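Local coordinates for D-isomer specific 2-hydroxyacid dehydrogenase NAD-binding (Xanthobacter autotrophicus, PDB 4XA8), which probably acts as an NAD(P)-dependent oxidoreductase of the D-2-hydroxyacid dehydrogenase family and binds NADPH, at residues Glu144-Val149 and Gly167-Gly172; Ser199-Val204 and Gly227-Asn232; Ser7-Phe12 and Gly32-Ile37. One frame throughout, in Å; residues are numbered along the deposited sequence.

Interaction 1 (Glu144-Val149 and Gly167-Gly172); sequences EIRVGV and GFDVRG
Arg146 to Val149 run beside Asp169 to Gly172, Arg146 level with Asp169 and Val149 with Gly172, as neighbouring parallel strands of a Rossmann fold, the first beta-alpha-beta unit of the nucleotide-binding domain, with helix 154-165 as its crossover. Four backbone hydrogen bonds join them: Asp169 N to Ile145 O, Val147 N to Asp169 O, Arg171 N to Val147 O and Val149 N to Arg171 O. The third is the shortest at 2.8 Å and the straightest, 172° at the hydrogen.

Apolar contacts gather where the strands begin, Ile145 and Val147 around Phe168. In Val147, chi1 -178° sets CG1 anti to the backbone N and leaves CG2 beside that N, 3.9 Å from Phe168 CB. Ile145 CB lies at the edge of the Phe168 ring, 4.0 Å from Phe168 CD1. Helix 103-119 packs on Phe168 as well, and Val149 reaches toward Gly156, part of the NADPH site.

Charged side chains take the face of Arg146 and Asp169, which run side by side; Arg146 NE to Asp169 OD2, 4.0 Å, is a long salt bridge. Arg171 bends toward Arg146, and its NH1 is bound by Phe195 O. The two guanidinium planes stand 64° apart, with Arg171 NH2 3.1 Å from Arg146 NH2, a close approach of like charges.

Interaction 2 (Ser199-Val204 and Gly227-Asn232); sequences SEIVVV and GAKFIN
Ile231 fits its side chain against Ile201 and Val203 of the adjoining parallel strand: Ile231 CD1 lies in the hollow between Ile201 CG2, at 3.8 Å, and Val203 CG2, while Ile231 CG2 meets Val203 CG1 at 4.0 Å. Val115 of helix 103-119 touches both Val203 and Ile231 on this face. Beside them Lys229 crosses Ile201, its CB and CD near Ile201 CG1, before its NZ leads off to salt bridges with Asp121 and Glu255.

The opposite face is shaped by the Phe230 ring. Val202 CG1 sits between its backbone N and carbonyl carbon (chi1 66°), which brings it to 3.5 Å from Phe230 CD2. Val204 CG2 lies 3.7 Å from Phe230 CZ, so the two valines meet the CD2-CE2-CZ side of the ring in turn, both obliquely. Val204 CB also abuts Asn232 OD1 at 3.4 Å, an oxygen held by Ala234 N.

Between the two faces four backbone hydrogen bonds alternate between the strands, from Lys229 N to Glu200 O through to Val204 N to Ile231 O, the latter 2.8 Å and 173° at the hydrogen. The pair, with the connection through helix 218-223, makes a beta-alpha-beta unit of a Rossmann domain; strand 228-232 runs straight on into Val233 and Ala234 of the NADPH site.

Interaction 3 (Ser7-Phe12 and Gly32-Ile37); sequences SGALVF and GLDVRI
Gly8 O and Asp34 N are joined by one water, which donates to the carbonyl at 2.6 Å and accepts from the amide, at the opening of a parallel beta-alpha-beta unit whose crossover is helix 19-29. Next, Ala9 sets its methyl group over one face of the Arg36 guanidinium, offset toward the rim, with CB 3.4 Å from Arg36 NE.

Leu10 works with both backbone polar atoms: its N donates to Asp34 O and its O accepts from Arg36 N, each bond 2.7 Å. Its side chain, CG anti to the backbone N (chi1 -177°), runs alongside Val35 and brings CD2 to 3.9 Å from Val35 CG1. Val11 turns to the Ala9 and Arg36 face, its CG2 near Arg36 O, and packs on strand 52-57. Phe12 closes the pairing, its N bonded to Arg36 O, and its ring lies loosely by Ile37 CG2 while also meeting the ring of Trp22.

The guanidinium that Ala9 roofs is held by Asp34, by a salt bridge from NH2 to Glu51 and by a hydrogen bond from NH1 to Asp48 O. Arg36 extends from CG to NE and grips Asp34 side-on: NE and NH2 both donate to one oxygen, OD2, from the same face of the carboxylate, the Arg36 NH2 to Asp34 OD2 bond being 2.8 Å.

Overall arrangement
Along the chain interaction 3 comes first, then interaction 1, then interaction 2, each closing before the next opens. All three are parallel strand pairs bridged by a helix. Interactions 1 and 2, centres about 10 Å apart, share the seven-stranded sheet of the nucleotide-binding domain, where Gly148 bonds to Ile201 and Val203 through the backbone. Their four strands are the second to fifth of the seven, with 184-187 outside on one side and 253-258 and 278-280 on the other; NADPH-binding residues follow the strand ends. Interaction 3 belongs to the separate five-stranded sheet, its centre about 47 Å from that of interaction 1 and 43 Å from that of interaction 2, consistent with the two-domain build of D-2-hydroxyacid dehydrogenases.

Interaction 1 (Glu144-Val149 and Gly167-Gly172)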
loop_
_atom_site.group_PDB
_atom_site.type_symbol
_atom_site.label_atom_id
_atom_site.label_comp_id
_atom_site.label_asym_id
_atom_site.label_seq_id
_atom_site.Cartn_x
_atom_site.Cartn_y
_atom_site.Cartn_z
ATOM N N GLU A 144 4.579 16.414 -5.845
ATOM C CA GLU A 144 4.304 17.423 -4.859
ATOM C C GLU A 144 4.361 16.891 -3.413
ATOM O O GLU A 144 4.321 17.664 -2.476
ATOM C CB GLU A 144 3.018 18.224 -5.188
ATOM C CG GLU A 144 1.689 17.585 -4.926
ATOM C CD GLU A 144 0.539 18.378 -5.573
ATOM O OE1 GLU A 144 0.259 18.265 -6.793
ATOM O OE2 GLU A 144 -0.105 19.102 -4.811
ATOM N N ILE A 145 4.521 15.585 -3.233
ATOM C CA ILE A 145 4.525 14.995 -1.891
ATOM C C ILE A 145 5.936 14.655 -1.403
ATOM O O ILE A 145 6.649 13.790 -1.952
ATOM C CB ILE A 145 3.613 13.764 -1.825
ATOM C CG1 ILE A 145 2.197 14.150 -2.285
ATOM C CG2 ILE A 145 3.570 13.196 -0.391
ATOM C CD1 ILE A 145 1.229 12.976 -2.332
ATOM N N ARG A 146 6.331 15.337 -0.356
ATOM C CA ARG A 146 7.672 15.195 0.188
ATOM C C ARG A 146 7.695 14.097 1.230
ATOM O O ARG A 146 6.980 14.186 2.236
ATOM C CB ARG A 146 8.120 16.508 0.814
ATOM C CG ARG A 146 8.144 17.643 -0.180
ATOM C CD ARG A 146 8.312 18.969 0.530
ATOM N NE ARG A 146 9.653 19.522 0.329
ATOM C CZ ARG A 146 10.129 20.612 0.941
ATOM N NH1 ARG A 146 9.388 21.293 1.814
ATOM N NH2 ARG A 146 11.355 21.035 0.662
ATOM N N VAL A 147 8.514 13.081 1.014
ATOM C CA VAL A 147 8.554 11.867 1.891
ATOM C C VAL A 147 10.022 11.783 2.370
ATOM O O VAL A 147 10.960 11.801 1.552
ATOM C CB VAL A 147 8.216 10.572 1.119
ATOM C CG1 VAL A 147 8.205 9.336 2.008
ATOM C CG2 VAL A 147 6.887 10.685 0.358
ATOM N N GLY A 148 10.189 11.753 3.676
ATOM C CA GLY A 148 11.481 11.726 4.326
ATOM C C GLY A 148 11.700 10.351 4.942
ATOM O O GLY A 148 10.897 9.904 5.784
ATOM N N VAL A 149 12.811 9.710 4.602
ATOM C CA VAL A 149 13.211 8.445 5.267
ATOM C C VAL A 149 14.341 8.750 6.295
ATOM O O VAL A 149 15.428 9.206 5.899
ATOM C CB VAL A 149 13.707 7.442 4.198
ATOM C CG1 VAL A 149 14.120 6.105 4.819
ATOM C CG2 VAL A 149 12.641 7.183 3.187
ATOM N N GLY A 167 7.909 8.392 -7.963
ATOM C CA GLY A 167 7.772 9.781 -8.338
ATOM C C GLY A 167 7.711 10.780 -7.172
ATOM O O GLY A 167 7.617 11.975 -7.388
ATOM N N PHE A 168 7.724 10.294 -5.931
ATOM C CA PHE A 168 7.688 11.197 -4.777
ATOM C C PHE A 168 8.931 12.077 -4.683
ATOM O O PHE A 168 9.987 11.735 -5.248
ATOM C CB PHE A 168 7.552 10.384 -3.470
ATOM C CG PHE A 168 6.249 9.639 -3.367
ATOM C CD1 PHE A 168 5.085 10.331 -3.262
ATOM C CD2 PHE A 168 6.206 8.241 -3.419
ATOM C CE1 PHE A 168 3.851 9.676 -3.178
ATOM C CE2 PHE A 168 4.983 7.555 -3.350
ATOM C CZ PHE A 168 3.803 8.274 -3.223
ATOM N N ASP A 169 8.804 13.223 -4.025
ATOM C CA ASP A 169 9.982 14.033 -3.696
ATOM C C ASP A 169 10.649 13.413 -2.433
ATOM O O ASP A 169 10.279 13.750 -1.289
ATOM C CB ASP A 169 9.532 15.483 -3.472
ATOM C CG ASP A 169 10.689 16.444 -3.207
ATOM O OD1 ASP A 169 11.851 16.012 -3.036
ATOM O OD2 ASP A 169 10.389 17.639 -3.097
ATOM N N VAL A 170 11.547 12.447 -2.657
ATOM C CA VAL A 170 12.075 11.601 -1.570
ATOM C C VAL A 170 13.352 12.227 -0.992
ATOM O O VAL A 170 14.258 12.625 -1.728
ATOM C CB VAL A 170 12.315 10.147 -2.023
ATOM C CG1 VAL A 170 12.810 9.258 -0.886
ATOM C CG2 VAL A 170 11.060 9.560 -2.624
ATOM N N ARG A 171 13.360 12.378 0.331
ATOM C CA ARG A 171 14.539 12.829 1.046
ATOM C C ARG A 171 14.960 11.758 2.010
ATOM O O ARG A 171 14.146 10.958 2.408
ATOM C CB ARG A 171 14.301 14.216 1.724
ATOM C CG ARG A 171 12.946 14.364 2.412
ATOM C CD ARG A 171 12.758 15.652 3.239
ATOM N NE ARG A 171 12.891 16.778 2.373
ATOM C CZ ARG A 171 13.205 18.014 2.686
ATOM N NH1 ARG A 171 13.364 18.471 3.941
ATOM N NH2 ARG A 171 13.318 18.837 1.676
ATOM N N GLY A 172 16.228 11.756 2.414
ATOM C CA GLY A 172 16.671 10.862 3.441
ATOM C C GLY A 172 17.600 11.595 4.403
ATOM O O GLY A 172 18.232 12.619 4.042
#

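Interaction 2 (Ser199-Val204 and Gly227-Asn232)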
loop_
_atom_site.group_PDB
_atom_site.type_symbol
_atom_site.label_atom_id
_atom_site.label_comp_id
_atom_site.label_asym_id
_atom_site.label_seq_id
_atom_site.Cartn_x
_atom_site.Cartn_y
_atom_site.Cartn_z
ATOM N N SER A 199 9.527 17.461 5.454
ATOM C CA SER A 199 8.943 16.116 5.236
ATOM C C SER A 199 7.449 16.113 5.595
ATOM O O SER A 199 7.080 16.143 6.778
ATOM C CB SER A 199 9.650 15.078 6.095
ATOM O OG SER A 199 11.018 14.927 5.736
ATOM N N GLU A 200 6.592 16.005 4.592
ATOM C CA GLU A 200 5.163 15.827 4.805
ATOM C C GLU A 200 4.804 14.454 5.364
ATOM O O GLU A 200 3.909 14.342 6.189
ATOM C CB GLU A 200 4.379 16.045 3.493
ATOM C CG GLU A 200 2.893 15.992 3.733
ATOM C CD GLU A 200 2.039 16.209 2.485
ATOM O OE1 GLU A 200 2.477 16.868 1.511
ATOM O OE2 GLU A 200 0.914 15.711 2.494
ATOM N N ILE A 201 5.482 13.418 4.878
ATOM C CA ILE A 201 5.371 12.051 5.403
ATOM C C ILE A 201 6.744 11.678 5.882
ATOM O O ILE A 201 7.750 11.867 5.140
ATOM C CB ILE A 201 4.912 11.062 4.313
ATOM C CG1 ILE A 201 3.552 11.487 3.750
ATOM C CG2 ILE A 201 4.805 9.652 4.831
ATOM C CD1 ILE A 201 3.156 10.804 2.480
ATOM N N VAL A 202 6.850 11.132 7.098
ATOM C CA VAL A 202 8.185 10.742 7.561
ATOM C C VAL A 202 8.185 9.247 7.908
ATOM O O VAL A 202 7.198 8.719 8.437
ATOM C CB VAL A 202 8.700 11.642 8.736
ATOM C CG1 VAL A 202 7.855 11.443 9.960
ATOM C CG2 VAL A 202 10.144 11.344 9.106
ATOM N N VAL A 203 9.263 8.547 7.514
ATOM C CA VAL A 203 9.409 7.066 7.795
ATOM C C VAL A 203 10.593 6.854 8.708
ATOM O O VAL A 203 11.757 7.098 8.330
ATOM C CB VAL A 203 9.555 6.195 6.534
ATOM C CG1 VAL A 203 9.425 4.733 6.889
ATOM C CG2 VAL A 203 8.545 6.569 5.467
ATOM N N VAL A 204 10.333 6.410 9.923
ATOM C CA VAL A 204 11.438 6.094 10.853
ATOM C C VAL A 204 12.008 4.687 10.570
ATOM O O VAL A 204 11.306 3.663 10.735
ATOM C CB VAL A 204 10.981 6.098 12.311
ATOM C CG1 VAL A 204 12.193 5.882 13.236
ATOM C CG2 VAL A 204 10.299 7.412 12.661
ATOM N N GLY A 227 0.387 18.775 10.608
ATOM C CA GLY A 227 -0.312 17.927 9.659
ATOM C C GLY A 227 0.510 16.802 9.058
ATOM O O GLY A 227 0.028 16.098 8.187
ATOM N N ALA A 228 1.727 16.599 9.547
ATOM C CA ALA A 228 2.591 15.590 9.040
ATOM C C ALA A 228 2.003 14.209 9.284
ATOM O O ALA A 228 1.192 14.003 10.183
ATOM C CB ALA A 228 3.992 15.680 9.667
ATOM N N LYS A 229 2.426 13.274 8.442
ATOM C CA LYS A 229 2.055 11.859 8.550
ATOM C C LYS A 229 3.296 11.021 8.939
ATOM O O LYS A 229 4.347 11.162 8.345
ATOM C CB LYS A 229 1.436 11.413 7.241
ATOM C CG LYS A 229 0.225 12.323 6.928
ATOM C CD LYS A 229 -0.136 12.431 5.487
ATOM C CE LYS A 229 -1.508 13.092 5.278
ATOM N NZ LYS A 229 -2.367 12.163 4.442
ATOM N N PHE A 230 3.145 10.184 9.967
ATOM C CA PHE A 230 4.278 9.551 10.665
ATOM C C PHE A 230 4.178 8.015 10.578
ATOM O O PHE A 230 3.152 7.432 10.928
ATOM C CB PHE A 230 4.216 10.019 12.108
ATOM C CG PHE A 230 5.400 9.653 12.940
ATOM C CD1 PHE A 230 5.416 8.451 13.636
ATOM C CD2 PHE A 230 6.483 10.509 13.071
ATOM C CE1 PHE A 230 6.483 8.097 14.428
ATOM C CE2 PHE A 230 7.559 10.164 13.892
ATOM C CZ PHE A 230 7.553 8.961 14.560
ATOM N N ILE A 231 5.250 7.366 10.106
ATOM C CA ILE A 231 5.319 5.933 9.942
ATOM C C ILE A 231 6.539 5.433 10.750
ATOM O O ILE A 231 7.651 5.942 10.550
ATOM C CB ILE A 231 5.534 5.559 8.490
ATOM C CG1 ILE A 231 4.326 5.988 7.666
ATOM C CG2 ILE A 231 5.784 4.055 8.321
ATOM C CD1 ILE A 231 4.633 6.074 6.201
ATOM N N ASN A 232 6.328 4.459 11.641
ATOM C CA ASN A 232 7.460 3.875 12.449
ATOM C C ASN A 232 7.591 2.401 12.197
ATOM O O ASN A 232 6.669 1.642 12.523
ATOM C CB ASN A 232 7.282 4.087 13.920
ATOM C CG ASN A 232 8.558 3.798 14.693
ATOM O OD1 ASN A 232 9.619 3.596 14.100
ATOM N ND2 ASN A 232 8.447 3.752 16.010
HETATM O O HOH W 1 0.059 13.089 2.411
#

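Interaction 3 (Ser7-Phe12 and Gly32-Ile37)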
loop_
_atom_site.group_PDB
_atom_site.type_symbol
_atom_site.label_atom_id
_atom_site.label_comp_id
_atom_site.label_asym_id
_atom_site.label_seq_id
_atom_site.Cartn_x
_atom_site.Cartn_y
_atom_site.Cartn_z
ATOM N N SER A 7 21.559 -34.161 19.591
ATOM C CA SER A 7 22.087 -34.509 20.912
ATOM C C SER A 7 21.745 -33.450 21.987
ATOM O O SER A 7 22.470 -33.322 22.977
ATOM C CB SER A 7 23.611 -34.726 20.843
ATOM N N GLY A 8 20.648 -32.710 21.799
ATOM C CA GLY A 8 20.262 -31.621 22.697
ATOM C C GLY A 8 19.006 -30.892 22.220
ATOM O O GLY A 8 18.680 -30.930 21.026
ATOM N N ALA A 9 18.309 -30.210 23.131
ATOM C CA ALA A 9 17.009 -29.593 22.802
ATOM C C ALA A 9 17.133 -28.114 22.460
ATOM O O ALA A 9 18.051 -27.409 22.932
ATOM C CB ALA A 9 16.023 -29.770 23.956
ATOM N N LEU A 10 16.221 -27.651 21.610
ATOM C CA LEU A 10 16.051 -26.232 21.372
ATOM C C LEU A 10 14.847 -25.711 22.118
ATOM O O LEU A 10 13.769 -26.307 22.054
ATOM C CB LEU A 10 15.837 -25.962 19.881
ATOM C CG LEU A 10 15.719 -24.476 19.533
ATOM C CD1 LEU A 10 16.312 -24.194 18.158
ATOM C CD2 LEU A 10 14.255 -24.028 19.619
ATOM N N VAL A 11 15.023 -24.575 22.789
ATOM C CA VAL A 11 13.927 -23.862 23.441
ATOM C C VAL A 11 13.611 -22.573 22.670
ATOM O O VAL A 11 14.520 -21.833 22.300
ATOM C CB VAL A 11 14.228 -23.520 24.933
ATOM C CG1 VAL A 11 15.352 -22.497 25.069
ATOM C CG2 VAL A 11 12.990 -22.960 25.612
ATOM N N PHE A 12 12.323 -22.331 22.475
ATOM C CA PHE A 12 11.797 -21.159 21.792
ATOM C C PHE A 12 11.067 -20.235 22.769
ATOM O O PHE A 12 10.188 -20.694 23.558
ATOM C CB PHE A 12 10.726 -21.627 20.793
ATOM C CG PHE A 12 10.085 -20.514 20.006
ATOM C CD1 PHE A 12 8.988 -19.837 20.489
ATOM C CD2 PHE A 12 10.589 -20.156 18.757
ATOM C CE1 PHE A 12 8.378 -18.833 19.724
ATOM C CE2 PHE A 12 10.001 -19.134 18.016
ATOM C CZ PHE A 12 8.881 -18.500 18.504
ATOM N N GLY A 32 13.237 -35.152 14.353
ATOM C CA GLY A 32 13.682 -35.571 15.674
ATOM C C GLY A 32 14.558 -34.559 16.387
ATOM O O GLY A 32 15.244 -34.911 17.343
ATOM N N LEU A 33 14.555 -33.298 15.951
ATOM C CA LEU A 33 15.157 -32.243 16.782
ATOM C C LEU A 33 14.101 -31.993 17.846
ATOM O O LEU A 33 12.922 -31.966 17.527
ATOM C CB LEU A 33 15.439 -30.962 15.993
ATOM C CG LEU A 33 15.885 -29.724 16.801
ATOM C CD1 LEU A 33 17.238 -29.946 17.424
ATOM C CD2 LEU A 33 15.919 -28.448 15.963
ATOM N N ASP A 34 14.528 -31.844 19.098
ATOM C CA ASP A 34 13.624 -31.628 20.224
ATOM C C ASP A 34 13.460 -30.129 20.394
ATOM O O ASP A 34 14.433 -29.429 20.684
ATOM C CB ASP A 34 14.244 -32.228 21.491
ATOM C CG ASP A 34 13.293 -32.221 22.690
ATOM O OD1 ASP A 34 12.108 -31.843 22.553
ATOM O OD2 ASP A 34 13.740 -32.634 23.773
ATOM N N VAL A 35 12.244 -29.654 20.189
ATOM C CA VAL A 35 11.933 -28.240 20.191
ATOM C C VAL A 35 10.922 -28.095 21.290
ATOM O O VAL A 35 9.902 -28.802 21.308
ATOM C CB VAL A 35 11.310 -27.726 18.866
ATOM C CG1 VAL A 35 11.070 -26.217 18.930
ATOM C CG2 VAL A 35 12.185 -28.037 17.666
ATOM N N ARG A 36 11.215 -27.203 22.224
ATOM C CA ARG A 36 10.361 -26.976 23.347
ATOM C C ARG A 36 9.970 -25.510 23.341
ATOM O O ARG A 36 10.832 -24.608 23.296
ATOM C CB ARG A 36 11.101 -27.329 24.617
ATOM C CG ARG A 36 11.692 -28.727 24.597
ATOM C CD ARG A 36 12.505 -28.992 25.841
ATOM N NE ARG A 36 13.145 -30.286 25.738
ATOM C CZ ARG A 36 13.914 -30.827 26.677
ATOM N NH1 ARG A 36 14.166 -30.186 27.819
ATOM N NH2 ARG A 36 14.430 -32.025 26.463
ATOM N N ILE A 37 8.660 -25.276 23.370
ATOM C CA ILE A 37 8.123 -23.913 23.308
ATOM C C ILE A 37 7.907 -23.450 24.730
ATOM O O ILE A 37 7.114 -24.055 25.468
ATOM C CB ILE A 37 6.812 -23.864 22.506
ATOM C CG1 ILE A 37 7.093 -24.294 21.062
ATOM C CG2 ILE A 37 6.213 -22.448 22.489
ATOM C CD1 ILE A 37 5.836 -24.664 20.268
HETATM O O HOH W 2 17.039 -32.688 20.031
#